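Local coordinates for protein ADP-ribosylating toxin CARDS (Mycoplasma pneumoniae, PDB 4TLV) that transfers ADP-ribosyl groups from NAD+ to multiple target proteins, acting as the main virulence factor of the bacterium and causing vacuolation in mammalian cells, at residues A215-S221 against A251-Y257; S128-E134 against T224-F230; Q285-M289 against L301-N305; Y278-T284 against E416-I421. One frame throughout, in Å; residues are numbered along the deposited sequence.

Contact 1: residues A215-S221 against A251-Y257; sequences ASVADVS and AEKIDNY. With SO4 (sulfate ion), chain H.
Val217 and Tyr257 lie on the same face of an antiparallel strand pair, in which Ala215 and Tyr257, and Val217 and Asp255, exchange backbone hydrogen bonds in both directions. The valine meets the ring at its edge: Val217 CG2 comes near the ring plane, 4.1 Å from Tyr257 CE2. With Val217 CG1 anti to the backbone N (chi1 -176°), CG2 is the branch turned to the tyrosine. The extended Lys253 chain runs along its own strand, bringing Lys253 NZ to the syn lone pair of Asp255 OD1 in a 2.7 Å salt bridge. The same NZ holds a sulfate ion, probably from the crystallisation liquor, with Lys253 NZ 2.6 Å from sulfate O1. Near the end of the strand pairing two acidic groups approach, Asp219 OD2 lying 4.3 Å from Glu252 OE1; a water donating to both probably eases their repulsion. Ser221 OG donates to Glu252 OE2 at 2.7 Å, from the anti side and somewhat out of the carboxylate plane. Asp219 OD1 takes the backbone N of Ser221 at 3.0 Å, an Asx turn, and also bonds Ser268 OG. Ala218 CB, on the face opposite Val217, touches Ala251 CB at 3.8 Å and lies near Ile254 CG1. Strand 214-219 is central in a three-stranded antiparallel sheet of the inferred NAD+-binding pocket region, between strand 253-258 and short strand 225-226, with helix 228-231 against Ser216 and Ala218.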
# COMPACT_ATOMS: atom_id res chain seq x y z
N ALA A 215 -8.75 12.96 16.20
CA ALA A 215 -8.08 11.69 15.89
C ALA A 215 -6.93 11.45 16.86
O ALA A 215 -6.46 12.37 17.52
CB ALA A 215 -7.56 11.70 14.46
N SER A 216 -6.51 10.19 16.96
CA SER A 216 -5.33 9.82 17.72
C SER A 216 -4.44 8.99 16.79
O SER A 216 -4.95 8.23 15.96
CB SER A 216 -5.68 9.04 18.98
OG SER A 216 -6.41 9.85 19.90
N VAL A 217 -3.13 9.18 16.90
CA VAL A 217 -2.19 8.55 15.99
C VAL A 217 -1.02 8.07 16.80
O VAL A 217 -0.46 8.84 17.60
CB VAL A 217 -1.61 9.57 14.96
CG1 VAL A 217 -0.70 8.86 13.96
CG2 VAL A 217 -2.72 10.31 14.24
N ALA A 218 -0.64 6.81 16.61
CA ALA A 218 0.59 6.33 17.20
C ALA A 218 1.77 6.61 16.24
O ALA A 218 1.71 6.27 15.06
CB ALA A 218 0.49 4.85 17.52
N ASP A 219 2.82 7.23 16.77
CA ASP A 219 4.05 7.47 16.00
C ASP A 219 4.91 6.21 16.09
O ASP A 219 5.41 5.87 17.17
CB ASP A 219 4.79 8.67 16.60
CG ASP A 219 6.06 9.01 15.87
OD1 ASP A 219 6.58 8.15 15.11
OD2 ASP A 219 6.54 10.15 16.04
N VAL A 220 5.09 5.51 14.97
CA VAL A 220 5.86 4.25 15.00
C VAL A 220 7.20 4.33 14.28
O VAL A 220 7.69 3.33 13.75
CB VAL A 220 5.01 3.04 14.53
CG1 VAL A 220 3.90 2.75 15.53
CG2 VAL A 220 4.45 3.28 13.10
N SER A 221 7.78 5.54 14.28
CA SER A 221 9.13 5.83 13.81
C SER A 221 9.21 6.16 12.33
O SER A 221 8.36 5.74 11.54
CB SER A 221 10.13 4.72 14.14
OG SER A 221 10.05 4.35 15.51
N ALA A 251 4.83 2.05 20.46
CA ALA A 251 4.97 3.23 19.62
C ALA A 251 5.94 4.18 20.31
O ALA A 251 6.15 4.06 21.53
CB ALA A 251 3.63 3.91 19.43
N GLU A 252 6.53 5.12 19.56
CA GLU A 252 7.38 6.14 20.18
C GLU A 252 6.52 7.04 21.05
O GLU A 252 6.97 7.51 22.10
CB GLU A 252 8.11 6.99 19.12
CG GLU A 252 9.06 6.21 18.21
CD GLU A 252 10.06 7.13 17.49
OE1 GLU A 252 10.08 8.36 17.76
OE2 GLU A 252 10.84 6.62 16.66
N LYS A 253 5.28 7.27 20.61
CA LYS A 253 4.44 8.26 21.25
C LYS A 253 3.04 8.23 20.64
O LYS A 253 2.88 7.77 19.52
CB LYS A 253 5.07 9.63 20.99
CG LYS A 253 4.36 10.82 21.57
CD LYS A 253 4.96 12.09 20.96
CE LYS A 253 4.20 13.32 21.40
NZ LYS A 253 4.47 14.47 20.49
N ILE A 254 2.05 8.69 21.39
CA ILE A 254 0.69 8.85 20.85
C ILE A 254 0.34 10.34 20.82
O ILE A 254 0.56 11.06 21.78
CB ILE A 254 -0.38 8.04 21.64
CG1 ILE A 254 -0.37 6.57 21.22
CG2 ILE A 254 -1.79 8.56 21.31
CD1 ILE A 254 0.82 5.79 21.66
N ASP A 255 -0.13 10.80 19.67
CA ASP A 255 -0.56 12.19 19.52
C ASP A 255 -2.05 12.27 19.25
O ASP A 255 -2.61 11.41 18.58
CB ASP A 255 0.18 12.84 18.36
CG ASP A 255 1.66 13.01 18.63
OD1 ASP A 255 2.01 13.91 19.42
OD2 ASP A 255 2.46 12.23 18.08
N ASN A 256 -2.68 13.32 19.79
CA ASN A 256 -4.08 13.61 19.49
C ASN A 256 -4.19 14.90 18.69
O ASN A 256 -3.53 15.89 19.01
CB ASN A 256 -4.89 13.76 20.79
CG ASN A 256 -4.70 12.59 21.73
OD1 ASN A 256 -4.97 11.38 21.25
ND2 ASN A 256 -4.31 12.78 22.89
N TYR A 257 -5.03 14.90 17.66
CA TYR A 257 -5.22 16.07 16.82
C TYR A 257 -6.68 16.28 16.48
O TYR A 257 -7.42 15.31 16.25
CB TYR A 257 -4.49 15.91 15.49
CG TYR A 257 -3.01 15.56 15.54
CD1 TYR A 257 -2.05 16.55 15.79
CD2 TYR A 257 -2.58 14.26 15.30
CE1 TYR A 257 -0.68 16.22 15.82
CE2 TYR A 257 -1.23 13.93 15.32
CZ TYR A 257 -0.28 14.92 15.58
OH TYR A 257 1.06 14.58 15.59
S SO4 H . 7.70 15.46 19.92
O1 SO4 H . 7.09 14.30 20.56
O2 SO4 H . 6.79 16.00 18.91
O3 SO4 H . 8.98 15.06 19.32
O4 SO4 H . 7.95 16.48 20.93
O HOH W 1 1.74 10.46 16.40
O HOH W 2 8.40 10.46 18.21
O HOH W 3 4.57 12.36 16.57

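Contact 2: residues S128-E134 against T224-F230; sequences SFAYQRE and TSASLSF
Gln132 lays its side-chain amide over one face of the Phe230 ring, with the two planes 19° apart and the amide offset toward the ring's rim. The stack follows from the glutamine's shape: CG lies beside the backbone N (chi1 -65°), and the chain runs extended beyond it, sliding past the phenylalanine in the opposite direction. Nearer the backbone, Gln132 CB makes a CH-pi contact with the same ring, 4.1 Å from the Phe230 centroid. OE1 of the amide accepts from the backbone, Ser227 N to Gln132 OE1 being 2.9 Å with the donor tilted from the carbonyl plane. This bond assigns the position of the amide oxygen; a weak bond from NE2 to Ser227 OG is merely consistent with it. Glu134, extended, crosses the ring at its edge, where Glu134 OE1 is 3.7 Å from Phe230 CE1, carboxylate and ring nearly perpendicular. Its OE1 also takes a water shared with Ser227 OG, while OE2 is held by His38. Tyr131 has its ring rotated into the position between backbone N and carbonyl, chi1 77°, which carries the hydroxyl across to 224-230: Tyr131 OH donates to Ser225 O at 2.7 Å, from above the carbonyl plane. Thr224 CG2 lies 3.4 Å from the same Tyr131 OH. The contact joins the mono-ADP-ribosyltransferase domain, at the loop between helix 115-126 and strand 134-138, to strand 225-226 and helix 228-231 of the inferred NAD+-binding pocket region, with Phe230 resting on strand 49-53 and Ser225 on strand 214-219.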
# COMPACT_ATOMS: atom_id res chain seq x y z
N SER A 128 -1.63 8.21 5.01
CA SER A 128 -1.01 7.85 6.30
C SER A 128 -1.25 6.43 6.82
O SER A 128 -0.30 5.78 7.29
CB SER A 128 -1.44 8.85 7.39
OG SER A 128 -1.06 10.16 7.01
N PHE A 129 -2.50 5.95 6.79
CA PHE A 129 -2.80 4.63 7.34
C PHE A 129 -2.90 3.51 6.31
O PHE A 129 -3.10 2.36 6.69
CB PHE A 129 -4.12 4.67 8.13
CG PHE A 129 -4.12 5.68 9.24
CD1 PHE A 129 -3.26 5.54 10.32
CD2 PHE A 129 -5.00 6.76 9.21
CE1 PHE A 129 -3.27 6.47 11.37
CE2 PHE A 129 -5.01 7.69 10.25
CZ PHE A 129 -4.14 7.54 11.33
N ALA A 130 -2.79 3.83 5.03
CA ALA A 130 -3.09 2.85 3.98
C ALA A 130 -2.16 1.63 4.00
O ALA A 130 -2.58 0.51 3.70
CB ALA A 130 -3.06 3.53 2.61
N TYR A 131 -0.89 1.85 4.34
CA TYR A 131 0.11 0.78 4.35
C TYR A 131 -0.28 -0.34 5.31
O TYR A 131 0.24 -1.46 5.22
CB TYR A 131 1.49 1.33 4.77
CG TYR A 131 1.57 1.57 6.27
CD1 TYR A 131 2.00 0.57 7.13
CD2 TYR A 131 1.21 2.79 6.82
CE1 TYR A 131 2.05 0.77 8.50
CE2 TYR A 131 1.24 3.00 8.19
CZ TYR A 131 1.67 1.99 9.02
OH TYR A 131 1.71 2.19 10.39
N GLN A 132 -1.17 -0.04 6.26
CA GLN A 132 -1.65 -1.06 7.20
C GLN A 132 -2.39 -2.21 6.51
O GLN A 132 -2.56 -3.29 7.09
CB GLN A 132 -2.52 -0.43 8.30
CG GLN A 132 -1.74 0.52 9.21
CD GLN A 132 -2.60 1.16 10.28
OE1 GLN A 132 -2.01 1.36 11.43
NE2 GLN A 132 -3.79 1.46 10.07
N ARG A 133 -2.84 -1.99 5.28
CA ARG A 133 -3.57 -3.01 4.54
C ARG A 133 -4.69 -3.58 5.40
O ARG A 133 -4.89 -4.79 5.44
CB ARG A 133 -2.63 -4.15 4.10
CG ARG A 133 -1.48 -3.70 3.20
CD ARG A 133 -1.88 -3.61 1.72
NE ARG A 133 -2.21 -4.92 1.11
CZ ARG A 133 -1.33 -5.76 0.57
NH1 ARG A 133 -0.02 -5.49 0.58
NH2 ARG A 133 -1.76 -6.89 0.02
N GLU A 134 -5.41 -2.71 6.10
CA GLU A 134 -6.35 -3.17 7.14
C GLU A 134 -7.62 -3.82 6.60
O GLU A 134 -8.29 -3.29 5.74
CB GLU A 134 -6.76 -2.05 8.11
CG GLU A 134 -7.80 -2.56 9.15
CD GLU A 134 -8.14 -1.56 10.24
OE1 GLU A 134 -7.73 -0.38 10.15
OE2 GLU A 134 -8.84 -1.97 11.19
N THR A 224 6.17 7.48 10.40
CA THR A 224 5.06 6.56 10.13
C THR A 224 3.96 6.68 11.17
O THR A 224 4.24 6.72 12.36
CB THR A 224 5.57 5.10 10.06
OG1 THR A 224 6.60 5.03 9.07
CG2 THR A 224 4.46 4.13 9.70
N SER A 225 2.71 6.78 10.71
CA SER A 225 1.54 6.81 11.59
C SER A 225 0.92 5.42 11.67
O SER A 225 0.86 4.72 10.66
CB SER A 225 0.47 7.76 11.02
OG SER A 225 1.01 9.02 10.71
N ALA A 226 0.45 5.03 12.86
CA ALA A 226 -0.30 3.79 13.03
C ALA A 226 -1.60 4.11 13.75
O ALA A 226 -1.63 5.01 14.59
CB ALA A 226 0.52 2.75 13.85
N SER A 227 -2.68 3.41 13.44
CA SER A 227 -3.86 3.58 14.30
C SER A 227 -3.62 2.85 15.61
O SER A 227 -2.84 1.90 15.68
CB SER A 227 -5.14 3.08 13.64
OG SER A 227 -4.98 1.77 13.19
N LEU A 228 -4.30 3.29 16.65
CA LEU A 228 -4.17 2.64 17.94
C LEU A 228 -4.70 1.20 17.93
O LEU A 228 -4.29 0.37 18.75
CB LEU A 228 -4.85 3.48 19.03
CG LEU A 228 -4.03 4.69 19.52
CD1 LEU A 228 -3.68 5.69 18.41
CD2 LEU A 228 -4.78 5.39 20.66
N SER A 229 -5.59 0.86 17.00
CA SER A 229 -6.13 -0.47 16.96
C SER A 229 -4.90 -1.46 16.58
O SER A 229 -4.89 -2.62 16.98
CB SER A 229 -7.29 -0.65 15.99
OG SER A 229 -6.91 -0.29 14.68
N PHE A 230 -3.93 -0.96 15.81
CA PHE A 230 -2.72 -1.72 15.50
C PHE A 230 -1.69 -1.63 16.64
O PHE A 230 -1.15 -2.65 17.11
CB PHE A 230 -2.08 -1.24 14.18
CG PHE A 230 -2.72 -1.83 12.94
CD1 PHE A 230 -4.00 -1.44 12.55
CD2 PHE A 230 -2.05 -2.76 12.17
CE1 PHE A 230 -4.61 -2.00 11.42
CE2 PHE A 230 -2.65 -3.32 11.03
CZ PHE A 230 -3.93 -2.94 10.66
O HOH W 4 2.32 6.56 7.71
O HOH W 5 -7.62 1.43 12.18

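Contact 3: residues Q285-M289 against L301-N305; sequences QKTFM and LVEVN
Phe288 and Glu303 face each other as a non-hydrogen-bonded antiparallel pair, their CA atoms 4.2 Å apart. Backbone hydrogen bonds lie on either side of this pair. Met289 and Val302 bond to each other in both directions, Met289 N to Val302 O at 2.8 Å and Val302 N to Met289 O at 3.0 Å, and on the other side of Phe288 and Glu303, Val304 N reaches Thr287 O at 2.9 Å in a nearly straight bond of 171°. Apolar contacts form two groups. Round Phe288, the phenyl ring meets Leu301 CB, Phe288 CD2 being 3.9 Å from it, and the two side chains cross at about a right angle. Round Val304, Met289 CG packs on Val304 CG2 at 4.0 Å; that methyl also lies alongside Thr287, with Thr287 CG2 to Val304 CG2 at 3.7 Å. Polar links involve Glu303, whose extended chain, with CG anti to the backbone N (chi1 -178°), carries the carboxylate back alongside Lys286. Its OE2 receives a water that also accepts from Thr287 N, and the aliphatic part of Lys286 crosses near the same oxygen; the lysine's charged end is not in contact with the carboxylate. The hairpin of strands 287-293 and 298-303 belongs to the beta-trefoil D2 domain, with strand 278-281 pairing beside 287-293, strand 401-407 beside 298-303, and Trp392 of strand 388-393 edge-to-face with Phe288.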
# COMPACT_ATOMS: atom_id res chain seq x y z
N GLN A 285 32.44 -12.79 -1.46
CA GLN A 285 32.64 -11.73 -0.48
C GLN A 285 32.92 -10.36 -1.11
O GLN A 285 33.38 -9.44 -0.44
CB GLN A 285 33.75 -12.10 0.51
CG GLN A 285 33.34 -13.20 1.49
CD GLN A 285 32.23 -12.75 2.43
OE1 GLN A 285 32.52 -11.76 3.27
NE2 GLN A 285 31.11 -13.28 2.40
N LYS A 286 32.63 -10.23 -2.40
CA LYS A 286 32.77 -8.96 -3.09
C LYS A 286 31.65 -8.02 -2.66
O LYS A 286 30.53 -8.46 -2.40
CB LYS A 286 32.74 -9.16 -4.60
CG LYS A 286 33.99 -9.86 -5.14
CD LYS A 286 33.92 -10.05 -6.64
CE LYS A 286 35.18 -10.75 -7.15
NZ LYS A 286 35.22 -10.84 -8.64
N THR A 287 31.96 -6.73 -2.60
CA THR A 287 31.01 -5.74 -2.11
C THR A 287 30.62 -4.77 -3.21
O THR A 287 31.47 -4.34 -4.00
CB THR A 287 31.59 -4.97 -0.90
OG1 THR A 287 31.90 -5.92 0.13
CG2 THR A 287 30.57 -3.95 -0.35
N PHE A 288 29.34 -4.43 -3.27
CA PHE A 288 28.81 -3.57 -4.31
C PHE A 288 27.92 -2.49 -3.75
O PHE A 288 27.27 -2.67 -2.72
CB PHE A 288 27.95 -4.37 -5.29
CG PHE A 288 28.67 -5.51 -5.96
CD1 PHE A 288 28.70 -6.76 -5.37
CD2 PHE A 288 29.29 -5.34 -7.18
CE1 PHE A 288 29.36 -7.82 -5.98
CE2 PHE A 288 29.95 -6.40 -7.80
CZ PHE A 288 29.98 -7.65 -7.19
N MET A 289 27.85 -1.38 -4.47
CA MET A 289 26.88 -0.34 -4.19
C MET A 289 25.75 -0.45 -5.20
O MET A 289 25.98 -0.56 -6.41
CB MET A 289 27.51 1.03 -4.30
CG MET A 289 28.52 1.32 -3.20
SD MET A 289 29.37 2.87 -3.54
CE MET A 289 30.44 2.43 -4.89
N LEU A 301 24.79 -2.72 -10.20
CA LEU A 301 25.71 -2.83 -9.08
C LEU A 301 27.09 -2.37 -9.52
O LEU A 301 27.55 -2.72 -10.61
CB LEU A 301 25.79 -4.29 -8.62
CG LEU A 301 24.49 -4.99 -8.23
CD1 LEU A 301 24.64 -6.50 -8.31
CD2 LEU A 301 24.08 -4.56 -6.84
N VAL A 302 27.75 -1.59 -8.67
CA VAL A 302 29.10 -1.12 -8.94
C VAL A 302 29.99 -1.62 -7.82
O VAL A 302 29.69 -1.40 -6.64
CB VAL A 302 29.13 0.42 -9.00
CG1 VAL A 302 30.57 0.94 -9.07
CG2 VAL A 302 28.30 0.91 -10.18
N GLU A 303 31.07 -2.31 -8.17
CA GLU A 303 31.91 -2.91 -7.13
C GLU A 303 32.69 -1.84 -6.37
O GLU A 303 33.18 -0.88 -6.96
CB GLU A 303 32.86 -3.95 -7.71
CG GLU A 303 33.72 -4.62 -6.65
CD GLU A 303 34.45 -5.86 -7.16
OE1 GLU A 303 34.35 -6.15 -8.37
OE2 GLU A 303 35.11 -6.53 -6.35
N VAL A 304 32.81 -2.03 -5.06
CA VAL A 304 33.47 -1.05 -4.20
C VAL A 304 35.00 -1.05 -4.31
O VAL A 304 35.59 -0.03 -4.68
CB VAL A 304 33.11 -1.27 -2.71
CG1 VAL A 304 33.91 -0.33 -1.82
CG2 VAL A 304 31.61 -1.08 -2.50
N ASN A 305 35.63 -2.17 -3.97
CA ASN A 305 37.10 -2.26 -3.92
C ASN A 305 37.70 -1.51 -2.72
O ASN A 305 38.93 -1.36 -2.62
CB ASN A 305 37.73 -1.76 -5.22
CG ASN A 305 37.50 -2.71 -6.38
OD1 ASN A 305 37.72 -3.92 -6.26
ND2 ASN A 305 37.05 -2.18 -7.51
O HOH W 6 34.67 -6.04 -3.64

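Contact 4: residues Y278-T284 against E416-I421; sequences YLRGIKT and EELQII
Glu416 reaches across to the turn after strand 278-281 and binds three donors there. Glu416 OE1 accepts two backbone N-H groups, Lys283 N at 3.0 Å from above the carboxylate plane and Thr284 N at 3.1 Å through the syn lone pair. Thr284 OG1 donates to the syn side of Glu416 OE2 at a short 2.5 Å, and Trp392 NE1 also bonds this oxygen. Thr284 OG1 in turn accepts from Lys286 N, so it serves both as donor and as acceptor. Glu416 CG stands over its own backbone (chi1 82°), and the extended chain beyond it points at 282-284. These bonds probably stabilise the ionised carboxylate in its buried setting. The strands themselves are held by regular antiparallel bonds: Arg280 and Gln419 donate to each other, Arg280 N to Gln419 O at 2.9 Å, while Ile421 N reaches Tyr278 O at 3.1 Å and Ile282 N reaches Glu417 O at 2.9 Å. Arg280 NE is satisfied by Thr287 OG1, and Ile421 CD1 sits close over one face of its guanidinium group. Glu417 OE2 is bound in a salt bridge by Arg377 and takes a weak bond from Gln419 NE2. Leu279 packs its CD2 on Ile420 CG1 at 3.8 Å, on the apolar face. The pair joins the first strand of the beta-trefoil D2 domain to one far along it; strand 287-293 flanks 278-281, and strands 375-380 and 388-393 both border strand 415-421.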
# COMPACT_ATOMS: atom_id res chain seq x y z
N TYR A 278 24.67 -0.94 0.29
CA TYR A 278 25.81 -1.83 0.02
C TYR A 278 25.44 -3.29 0.17
O TYR A 278 24.86 -3.68 1.18
CB TYR A 278 26.94 -1.54 1.01
CG TYR A 278 27.64 -0.22 0.79
CD1 TYR A 278 27.06 0.97 1.20
CD2 TYR A 278 28.90 -0.18 0.21
CE1 TYR A 278 27.71 2.18 1.01
CE2 TYR A 278 29.56 1.02 0.02
CZ TYR A 278 28.96 2.20 0.42
OH TYR A 278 29.62 3.38 0.23
N LEU A 279 25.79 -4.09 -0.83
CA LEU A 279 25.52 -5.52 -0.80
C LEU A 279 26.82 -6.31 -0.93
O LEU A 279 27.78 -5.84 -1.52
CB LEU A 279 24.56 -5.89 -1.93
CG LEU A 279 23.24 -5.13 -1.87
CD1 LEU A 279 23.12 -4.23 -3.07
CD2 LEU A 279 22.05 -6.07 -1.76
N ARG A 280 26.82 -7.51 -0.37
CA ARG A 280 27.99 -8.38 -0.42
C ARG A 280 27.60 -9.77 -0.93
O ARG A 280 26.57 -10.32 -0.53
CB ARG A 280 28.66 -8.46 0.96
CG ARG A 280 29.98 -9.23 1.00
CD ARG A 280 30.74 -8.94 2.29
NE ARG A 280 31.21 -7.56 2.33
CZ ARG A 280 31.60 -6.91 3.42
NH1 ARG A 280 31.57 -7.52 4.61
NH2 ARG A 280 32.01 -5.66 3.33
N GLY A 281 28.40 -10.29 -1.85
CA GLY A 281 28.18 -11.62 -2.39
C GLY A 281 28.59 -12.63 -1.34
O GLY A 281 29.62 -12.48 -0.70
N ILE A 282 27.76 -13.66 -1.17
CA ILE A 282 27.92 -14.61 -0.07
C ILE A 282 29.22 -15.41 -0.13
O ILE A 282 29.88 -15.61 0.89
CB ILE A 282 26.73 -15.57 -0.01
CG1 ILE A 282 25.51 -14.81 0.50
CG2 ILE A 282 27.03 -16.74 0.90
CD1 ILE A 282 25.83 -13.97 1.71
N LYS A 283 29.59 -15.86 -1.32
CA LYS A 283 30.79 -16.68 -1.47
C LYS A 283 32.02 -15.85 -1.83
O LYS A 283 33.05 -15.94 -1.16
CB LYS A 283 30.55 -17.79 -2.51
CG LYS A 283 31.59 -18.90 -2.47
CD LYS A 283 31.15 -20.11 -3.28
CE LYS A 283 32.18 -21.24 -3.20
NZ LYS A 283 31.80 -22.41 -4.03
N THR A 284 31.91 -15.04 -2.88
CA THR A 284 33.03 -14.22 -3.34
C THR A 284 33.40 -13.17 -2.31
O THR A 284 34.53 -12.68 -2.29
CB THR A 284 32.69 -13.48 -4.64
OG1 THR A 284 31.71 -12.46 -4.37
CG2 THR A 284 32.16 -14.44 -5.69
N GLU A 416 25.35 -15.73 -7.56
CA GLU A 416 25.48 -15.88 -6.12
C GLU A 416 24.65 -14.82 -5.41
O GLU A 416 24.47 -13.72 -5.93
CB GLU A 416 26.93 -15.77 -5.68
CG GLU A 416 27.41 -14.34 -5.53
CD GLU A 416 28.74 -14.26 -4.83
OE1 GLU A 416 29.15 -15.26 -4.20
OE2 GLU A 416 29.37 -13.19 -4.90
N GLU A 417 24.16 -15.16 -4.23
CA GLU A 417 23.29 -14.26 -3.49
C GLU A 417 24.04 -13.06 -2.92
O GLU A 417 25.19 -13.16 -2.51
CB GLU A 417 22.51 -14.99 -2.39
CG GLU A 417 21.47 -14.09 -1.71
CD GLU A 417 20.83 -14.69 -0.46
OE1 GLU A 417 21.10 -15.88 -0.14
OE2 GLU A 417 20.04 -13.98 0.20
N LEU A 418 23.36 -11.92 -2.93
CA LEU A 418 23.84 -10.68 -2.35
C LEU A 418 22.96 -10.35 -1.17
O LEU A 418 21.74 -10.46 -1.25
CB LEU A 418 23.69 -9.55 -3.36
CG LEU A 418 24.48 -9.65 -4.65
CD1 LEU A 418 23.85 -8.75 -5.69
CD2 LEU A 418 25.91 -9.25 -4.37
N GLN A 419 23.58 -9.95 -0.07
CA GLN A 419 22.84 -9.57 1.11
C GLN A 419 23.29 -8.18 1.53
O GLN A 419 24.44 -7.80 1.33
CB GLN A 419 23.05 -10.59 2.24
CG GLN A 419 22.48 -11.98 1.89
CD GLN A 419 22.56 -12.98 3.03
OE1 GLN A 419 23.23 -12.75 4.03
NE2 GLN A 419 21.87 -14.11 2.88
N ILE A 420 22.36 -7.41 2.09
CA ILE A 420 22.71 -6.08 2.54
C ILE A 420 23.58 -6.18 3.77
O ILE A 420 23.28 -6.94 4.68
CB ILE A 420 21.45 -5.25 2.86
CG1 ILE A 420 20.62 -5.10 1.58
CG2 ILE A 420 21.87 -3.88 3.44
CD1 ILE A 420 19.49 -4.12 1.68
N ILE A 421 24.66 -5.41 3.80
CA ILE A 421 25.51 -5.39 4.98
C ILE A 421 25.39 -4.04 5.66
O ILE A 421 25.49 -3.00 5.02
CB ILE A 421 26.98 -5.72 4.63
CG1 ILE A 421 27.51 -4.71 3.61
CG2 ILE A 421 27.06 -7.14 4.08
CD1 ILE A 421 29.01 -4.83 3.31

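From the N terminus, residues 128-134 open contact 2, and residues 215-221 open contact 1 before contact 2 closes at 224-230; contact 1 then closes at 251-257. The two therefore cross in the chain, and they touch in space, since strands 214-219 and 225-226 neighbour each other in one sheet. Together they tie the loop after helix 115-126 to the inferred NAD+-binding region. Contact 4 opens next, at 278-284, and closes 132 residues later at 416-421; the hairpin of contact 3 is nested inside that loop and touches it through adjacent strands. Contacts 2 and 4 lie about 33 Å apart, centre to centre, in the enzymatic part and D2.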